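Local coordinates for FYVE, RhoGEF and PH domain-containing protein 5 (Homo sapiens, PDB 3MPX) that activates the small GTPase CDC42 by exchanging its bound GDP for GTP, and mediates the CDC42 activation that follows VEGF signalling, at residues V302-K307 / A323-W328; R258-L263 / Y272-K277; L173-V178 / K223-E228. One frame throughout, in Å; residues are numbered along the deposited sequence.

Contact 1. Residues V302-K307 / A323-W328; sequences VPYALK and AERDEW
R325 swings CG away from its backbone N (chi1 -175°), then bends at its second and third torsions to lie along the backbone of Y304 and A305. L306, whose first side-chain torsion is also near 180° (-164°), sends its branched end to the same helix one turn further on, at W328. CG and CD of R325 lie against the carbonyl O of A305, CG at 3.5 Å, while the guanidinium passes over the backbone at Y304, where NE of R325 is 3.6 Å from CA of Y304. Nothing polar is bonded between the segments here, so a long arginine suits the place, its whole length covering the backbone while NH2 goes on to D326. NH2 of R325 meets OD1 of D326 at 3.0 Å in a salt bridge; the carboxylate oxygen lies close to the guanidinium plane but is itself approached from above the carboxylate plane. R296 forms a second salt bridge to the same OD1, so one acid serves two arginines. The helix is the C-terminal helix of the first PH domain of this protein, which in this fold caps one end of the strongly bent beta sandwich, and strand 305-309 is an edge strand beside it. CD2 of L306 packs 4.0 Å from CB of W328, the two side chains crossing at about a right angle, while the indole continues to L263 and L265 on strand 257-266. The side chain of Y304 touches the helix through CB of Y304, 4.1 Å from CB of R325; its ring turns aside, with P303 CB 3.8 Å above one face.

Contact 2. Residues R258-L263 / Y272-K277; sequences RRPRHL and YTYPQK
The carbonyl O of H262 is gripped twice by T273, by its backbone N at 2.9 Å and by its hydroxyl OG1 at 2.8 Å. The two donors reach the oxygen from opposite faces of the carbonyl plane, each moderately tilted from it, and the C=O...donor angle is wider for the amide (152°) than for the hydroxyl (124°). The first torsion of T273 sets OG1 between the backbone N and the carbonyl carbon, from where it can reach across to the other strand; a beta-branched residue that also carries a hydroxyl fits this spot. In return H262 N makes only a weak bond to T273 O. These two strands form a beta hairpin of the PH domain's strongly bent sheet, and their short segments are inclined at 124°, far from strictly antiparallel. Next to the H262–T273 pair, L263 and Y272 form a non-hydrogen-bonded antiparallel pair; their side chains lie side by side on one face, with CD2 of L263 3.5 Å from CD2 of Y272, and that face continues to L317. Farther along the same side of the tyrosine ring, toward its hydroxyl end, lies R261, whose CG sits 3.4 Å from Y272 OH, its guanidinium plane almost perpendicular to the ring. NE of R261 turns back in a weak bond to P260 O. That same oxygen meets the edge of the Y274 ring, 3.5 Å from CD1. P275, which has no backbone N-H, lies against P260 and H262, its CD 3.5 Å from P260 O. The imidazole of H262 hydrogen-bonds to T249 and E247 and stacks on Y281.

Contact 3. Residues L173-V178 / K223-E228; sequences LFQYQV and KLVHIE
V225 and F174 make the apolar part of this helix-to-helix contact: CG1 of V225 approaches CB of F174 to 3.7 Å, touching the base of the phenylalanine while its ring leads away toward L221 and Q222. Standing anti to the backbone N (chi1 169°), that same methyl also comes 4.2 Å from CG1 of V178 and 4.2 Å from CG of Q175, the glutamine chain crossing the valine at about a right angle. A compact branched residue suits this place, because the axes of the two segments approach to 9.5 Å, and a short branched side chain fits between the backbones. One turn on from F174, V178 puts CG1 over one face of the imidazole of H226, the residue after V225, with V178 CG1 3.3 Å from H226 ND1. The polar groups contribute proximity rather than bonds between the segments. NE2 of Q177 lies at the edge of the H226 ring, 4.2 Å from its NE2, while the glutamine's OE1 is bonded to T208; OE1 of Q175 is likewise taken by R172. The segments run in broadly the same direction, crossing at -39°. Helix 162-184 belongs to the helical bundle of the DH domain, with helix 192-214 beside it at T208 and I204 and helix 117-138 meeting L173, whereas helix 218-230 packs K223, L224 and I227 onto F244 of strand 244-254.

In the fold
From the N terminus the chain first builds the DH helical bundle, and contact 3 closes the earliest loop, a largely helical one, by bringing helix 218-230 back against helix 162-184. Strand 244-254 then leads into the PH sheet, where contact 2 closes the short hairpin between strands 257-266 and 269-275. Contact 1 comes last, folding helix 322-334 back on strand 305-309. The three loops follow in series, neither nested nor crossed. Contacts 1 and 2 meet where W328 CH2 lies 3.6 Å from L263 O, so the helix packs against the hairpin strand within the PH domain. Contact 3 remains separate, its nearest atoms about 7 Å from contact 2 and about 11 Å from contact 1.

Contact 1. Residues V302-K307 / A323-W328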
# COMPACT_ATOMS: atom_id res chain seq x y z
N VAL A 302 13.40 27.24 -24.25
CA VAL A 302 13.14 26.06 -23.42
C VAL A 302 14.43 25.22 -23.31
O VAL A 302 14.53 24.14 -23.92
CB VAL A 302 11.93 25.20 -23.89
CG1 VAL A 302 11.61 24.09 -22.89
CG2 VAL A 302 10.70 26.06 -24.15
N PRO A 303 15.46 25.68 -22.57
CA PRO A 303 16.65 24.84 -22.41
C PRO A 303 16.31 23.68 -21.46
O PRO A 303 15.42 23.82 -20.60
CB PRO A 303 17.69 25.79 -21.82
CG PRO A 303 16.90 26.81 -21.10
CD PRO A 303 15.55 26.91 -21.76
N TYR A 304 17.03 22.54 -21.62
CA TYR A 304 16.84 21.31 -20.83
C TYR A 304 15.38 20.84 -21.01
O TYR A 304 14.61 20.81 -20.06
CB TYR A 304 17.24 21.50 -19.33
CG TYR A 304 18.22 22.63 -19.06
CD1 TYR A 304 19.55 22.55 -19.46
CD2 TYR A 304 17.81 23.79 -18.41
CE1 TYR A 304 20.45 23.59 -19.21
CE2 TYR A 304 18.69 24.85 -18.18
CZ TYR A 304 20.02 24.74 -18.57
OH TYR A 304 20.89 25.77 -18.33
N ALA A 305 15.01 20.52 -22.27
CA ALA A 305 13.65 20.16 -22.68
C ALA A 305 13.38 18.65 -22.79
O ALA A 305 14.18 17.89 -23.35
CB ALA A 305 13.31 20.84 -24.00
N LEU A 306 12.22 18.23 -22.27
CA LEU A 306 11.77 16.84 -22.28
C LEU A 306 10.39 16.70 -22.96
O LEU A 306 9.41 17.33 -22.53
CB LEU A 306 11.76 16.28 -20.84
CG LEU A 306 11.69 14.76 -20.66
CD1 LEU A 306 13.03 14.06 -21.04
CD2 LEU A 306 11.36 14.43 -19.24
N LYS A 307 10.33 15.90 -24.05
CA LYS A 307 9.12 15.64 -24.81
C LYS A 307 8.73 14.16 -24.68
O LYS A 307 9.34 13.28 -25.30
CB LYS A 307 9.29 16.04 -26.29
N ALA A 323 21.47 17.64 -16.97
CA ALA A 323 21.74 16.39 -16.25
C ALA A 323 20.41 15.87 -15.67
O ALA A 323 20.19 14.66 -15.70
CB ALA A 323 22.75 16.63 -15.15
N GLU A 324 19.53 16.79 -15.18
CA GLU A 324 18.19 16.49 -14.67
C GLU A 324 17.36 15.96 -15.84
O GLU A 324 16.69 14.93 -15.69
CB GLU A 324 17.52 17.74 -14.07
CG GLU A 324 16.23 17.44 -13.32
CD GLU A 324 15.46 18.67 -12.88
N ARG A 325 17.46 16.64 -17.01
CA ARG A 325 16.80 16.28 -18.27
C ARG A 325 17.26 14.90 -18.77
O ARG A 325 16.45 14.12 -19.25
CB ARG A 325 17.07 17.36 -19.34
CG ARG A 325 16.32 17.15 -20.65
CD ARG A 325 17.25 16.89 -21.82
NE ARG A 325 17.82 18.14 -22.33
CZ ARG A 325 19.12 18.41 -22.37
NH1 ARG A 325 19.54 19.58 -22.82
NH2 ARG A 325 20.00 17.50 -21.99
N ASP A 326 18.56 14.60 -18.62
CA ASP A 326 19.12 13.32 -19.05
C ASP A 326 18.96 12.23 -17.98
O ASP A 326 19.03 11.05 -18.32
CB ASP A 326 20.59 13.49 -19.47
CG ASP A 326 20.76 14.26 -20.77
OD1 ASP A 326 19.73 14.62 -21.39
OD2 ASP A 326 21.93 14.51 -21.16
N GLU A 327 18.69 12.62 -16.70
CA GLU A 327 18.42 11.67 -15.62
C GLU A 327 17.07 11.01 -15.92
O GLU A 327 16.99 9.78 -15.99
CB GLU A 327 18.40 12.37 -14.24
N TRP A 328 16.04 11.84 -16.19
CA TRP A 328 14.70 11.42 -16.56
C TRP A 328 14.70 10.68 -17.89
O TRP A 328 14.00 9.68 -18.02
CB TRP A 328 13.75 12.62 -16.62
CG TRP A 328 13.23 13.05 -15.28
CD1 TRP A 328 13.70 14.07 -14.50
CD2 TRP A 328 12.13 12.47 -14.56
NE1 TRP A 328 12.97 14.15 -13.34
CE2 TRP A 328 12.00 13.18 -13.34
CE3 TRP A 328 11.24 11.41 -14.82
CZ2 TRP A 328 11.02 12.87 -12.39
CZ3 TRP A 328 10.26 11.11 -13.88
CH2 TRP A 328 10.16 11.83 -12.69

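Contact 2. Residues R258-L263 / Y272-K277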
# COMPACT_ATOMS: atom_id res chain seq x y z
N ARG A 258 5.76 29.17 -17.32
CA ARG A 258 6.32 27.94 -16.74
C ARG A 258 5.59 27.60 -15.44
O ARG A 258 5.68 28.35 -14.45
CB ARG A 258 7.84 28.08 -16.54
N ARG A 259 4.80 26.49 -15.47
CA ARG A 259 4.01 26.00 -14.33
C ARG A 259 4.53 24.65 -13.84
O ARG A 259 4.81 23.77 -14.67
CB ARG A 259 2.51 25.94 -14.67
CG ARG A 259 1.79 27.25 -14.40
N PRO A 260 4.69 24.46 -12.51
CA PRO A 260 5.26 23.19 -12.00
C PRO A 260 4.34 21.96 -12.06
O PRO A 260 3.16 22.03 -11.69
CB PRO A 260 5.60 23.52 -10.56
CG PRO A 260 4.63 24.57 -10.17
CD PRO A 260 4.44 25.41 -11.41
N ARG A 261 4.91 20.83 -12.49
CA ARG A 261 4.19 19.56 -12.55
C ARG A 261 5.04 18.46 -11.89
O ARG A 261 6.19 18.23 -12.32
CB ARG A 261 3.82 19.17 -14.01
CG ARG A 261 2.88 20.15 -14.75
CD ARG A 261 1.43 20.13 -14.27
NE ARG A 261 1.07 21.32 -13.49
CZ ARG A 261 0.42 22.38 -13.98
NH1 ARG A 261 0.05 22.42 -15.25
NH2 ARG A 261 0.13 23.41 -13.18
N HIS A 262 4.49 17.79 -10.85
CA HIS A 262 5.20 16.73 -10.15
C HIS A 262 4.91 15.39 -10.79
O HIS A 262 3.74 15.04 -10.90
CB HIS A 262 4.89 16.73 -8.64
CG HIS A 262 5.84 15.88 -7.87
ND1 HIS A 262 7.04 16.38 -7.42
CD2 HIS A 262 5.77 14.55 -7.58
CE1 HIS A 262 7.66 15.36 -6.84
NE2 HIS A 262 6.93 14.24 -6.91
N LEU A 263 5.96 14.64 -11.18
CA LEU A 263 5.83 13.36 -11.90
C LEU A 263 6.11 12.08 -11.09
O LEU A 263 7.25 11.90 -10.63
CB LEU A 263 6.81 13.32 -13.11
CG LEU A 263 6.77 14.39 -14.20
CD1 LEU A 263 7.54 13.93 -15.39
CD2 LEU A 263 5.35 14.72 -14.64
N TYR A 272 0.95 12.36 -13.67
CA TYR A 272 1.23 13.74 -14.03
C TYR A 272 0.42 14.56 -13.07
O TYR A 272 -0.81 14.51 -13.11
CB TYR A 272 0.78 13.98 -15.49
CG TYR A 272 1.20 15.30 -16.08
CD1 TYR A 272 0.27 16.31 -16.32
CD2 TYR A 272 2.51 15.50 -16.51
CE1 TYR A 272 0.65 17.51 -16.91
CE2 TYR A 272 2.90 16.71 -17.08
CZ TYR A 272 1.96 17.71 -17.29
OH TYR A 272 2.36 18.88 -17.88
N THR A 273 1.09 15.21 -12.12
CA THR A 273 0.38 15.93 -11.06
C THR A 273 0.78 17.43 -10.98
O THR A 273 1.54 17.92 -11.82
CB THR A 273 0.53 15.19 -9.64
OG1 THR A 273 1.72 15.58 -8.98
CG2 THR A 273 0.48 13.68 -9.72
N TYR A 274 0.22 18.14 -9.98
CA TYR A 274 0.52 19.51 -9.63
C TYR A 274 0.82 19.57 -8.12
O TYR A 274 -0.06 19.25 -7.30
CB TYR A 274 -0.62 20.48 -9.99
CG TYR A 274 -0.51 21.80 -9.26
CD1 TYR A 274 0.50 22.71 -9.56
CD2 TYR A 274 -1.39 22.13 -8.23
CE1 TYR A 274 0.64 23.91 -8.86
CE2 TYR A 274 -1.26 23.31 -7.51
CZ TYR A 274 -0.25 24.21 -7.83
OH TYR A 274 -0.13 25.40 -7.16
N PRO A 275 2.01 20.05 -7.74
CA PRO A 275 2.32 20.14 -6.31
C PRO A 275 1.62 21.29 -5.59
O PRO A 275 1.82 22.45 -5.92
CB PRO A 275 3.85 20.28 -6.27
CG PRO A 275 4.25 20.71 -7.62
CD PRO A 275 3.15 20.47 -8.58
N GLN A 276 0.83 20.95 -4.57
CA GLN A 276 0.10 21.93 -3.75
C GLN A 276 0.90 22.34 -2.48
O GLN A 276 1.81 21.62 -2.08
CB GLN A 276 -1.30 21.40 -3.36
CG GLN A 276 -2.22 21.14 -4.55
CD GLN A 276 -3.41 20.26 -4.20
OE1 GLN A 276 -3.79 19.37 -4.98
NE2 GLN A 276 -4.04 20.50 -3.05
N LYS A 277 0.52 23.49 -1.86
CA LYS A 277 1.10 24.06 -0.63
C LYS A 277 1.06 23.08 0.56
O LYS A 277 1.89 23.17 1.47
CB LYS A 277 0.36 25.36 -0.26

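Contact 3. Residues L173-V178 / K223-E228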
# COMPACT_ATOMS: atom_id res chain seq x y z
N LEU A 173 -1.17 -1.96 7.22
CA LEU A 173 -0.14 -1.44 8.10
C LEU A 173 0.41 -0.10 7.61
O LEU A 173 0.59 0.80 8.42
CB LEU A 173 0.98 -2.49 8.27
CG LEU A 173 0.57 -3.85 8.89
CD1 LEU A 173 1.75 -4.79 8.96
CD2 LEU A 173 -0.08 -3.69 10.28
N PHE A 174 0.62 0.06 6.28
CA PHE A 174 1.11 1.32 5.69
C PHE A 174 -0.02 2.40 5.71
O PHE A 174 0.26 3.60 5.82
CB PHE A 174 1.69 1.09 4.28
CG PHE A 174 2.81 0.06 4.25
CD1 PHE A 174 4.06 0.35 4.80
CD2 PHE A 174 2.63 -1.17 3.63
CE1 PHE A 174 5.09 -0.60 4.76
CE2 PHE A 174 3.67 -2.12 3.60
CZ PHE A 174 4.89 -1.83 4.18
N GLN A 175 -1.29 1.95 5.68
CA GLN A 175 -2.49 2.77 5.77
C GLN A 175 -2.62 3.37 7.17
O GLN A 175 -2.87 4.57 7.28
CB GLN A 175 -3.73 1.96 5.38
CG GLN A 175 -3.91 1.82 3.86
CD GLN A 175 -4.96 0.81 3.45
OE1 GLN A 175 -5.78 0.34 4.26
NE2 GLN A 175 -4.96 0.42 2.19
N TYR A 176 -2.38 2.58 8.24
CA TYR A 176 -2.43 3.09 9.62
C TYR A 176 -1.37 4.21 9.75
O TYR A 176 -1.70 5.29 10.23
CB TYR A 176 -2.13 2.00 10.64
CG TYR A 176 -3.17 0.91 10.81
CD1 TYR A 176 -4.53 1.19 10.71
CD2 TYR A 176 -2.81 -0.38 11.20
CE1 TYR A 176 -5.50 0.20 10.91
CE2 TYR A 176 -3.76 -1.37 11.40
CZ TYR A 176 -5.10 -1.09 11.23
OH TYR A 176 -6.02 -2.08 11.41
N GLN A 177 -0.14 3.98 9.24
CA GLN A 177 0.95 4.95 9.19
C GLN A 177 0.53 6.25 8.53
O GLN A 177 0.66 7.29 9.16
CB GLN A 177 2.15 4.36 8.45
CG GLN A 177 2.97 3.43 9.34
CD GLN A 177 4.18 2.82 8.66
OE1 GLN A 177 5.14 2.43 9.34
NE2 GLN A 177 4.17 2.68 7.32
N VAL A 178 -0.06 6.20 7.32
CA VAL A 178 -0.49 7.44 6.64
C VAL A 178 -1.68 8.11 7.38
O VAL A 178 -1.64 9.32 7.58
CB VAL A 178 -0.74 7.34 5.10
CG1 VAL A 178 0.42 6.69 4.38
CG2 VAL A 178 -2.04 6.63 4.75
N LYS A 223 5.79 2.58 -1.03
CA LYS A 223 5.81 3.71 -1.97
C LYS A 223 4.42 4.00 -2.51
O LYS A 223 3.96 5.14 -2.38
CB LYS A 223 6.80 3.50 -3.13
CG LYS A 223 8.26 3.77 -2.77
CD LYS A 223 9.25 3.27 -3.83
CE LYS A 223 9.67 1.82 -3.68
NZ LYS A 223 10.10 1.23 -4.98
N LEU A 224 3.72 2.95 -3.01
CA LEU A 224 2.39 3.07 -3.60
C LEU A 224 1.32 3.48 -2.59
O LEU A 224 0.40 4.22 -2.96
CB LEU A 224 1.98 1.81 -4.37
CG LEU A 224 2.99 1.24 -5.44
CD1 LEU A 224 2.35 0.12 -6.26
CD2 LEU A 224 3.59 2.33 -6.36
N VAL A 225 1.47 3.07 -1.29
CA VAL A 225 0.48 3.47 -0.28
C VAL A 225 0.65 4.98 0.03
O VAL A 225 -0.35 5.72 0.07
CB VAL A 225 0.45 2.58 0.99
CG1 VAL A 225 -0.39 3.22 2.09
CG2 VAL A 225 -0.09 1.18 0.67
N HIS A 226 1.92 5.44 0.16
CA HIS A 226 2.20 6.85 0.43
C HIS A 226 1.87 7.76 -0.78
O HIS A 226 1.35 8.86 -0.57
CB HIS A 226 3.63 7.03 0.91
CG HIS A 226 3.82 6.54 2.31
ND1 HIS A 226 3.51 7.32 3.40
CD2 HIS A 226 4.29 5.34 2.75
CE1 HIS A 226 3.79 6.58 4.47
NE2 HIS A 226 4.26 5.39 4.13
N ILE A 227 2.11 7.26 -2.03
CA ILE A 227 1.83 8.00 -3.28
C ILE A 227 0.32 8.10 -3.51
O ILE A 227 -0.13 9.16 -3.93
CB ILE A 227 2.60 7.43 -4.52
CG1 ILE A 227 4.10 7.70 -4.39
CG2 ILE A 227 2.08 7.99 -5.88
CD1 ILE A 227 4.84 6.80 -5.09
N GLU A 228 -0.45 7.04 -3.21
CA GLU A 228 -1.91 7.11 -3.36
C GLU A 228 -2.45 8.21 -2.45
O GLU A 228 -3.06 9.14 -2.93
CB GLU A 228 -2.58 5.75 -3.08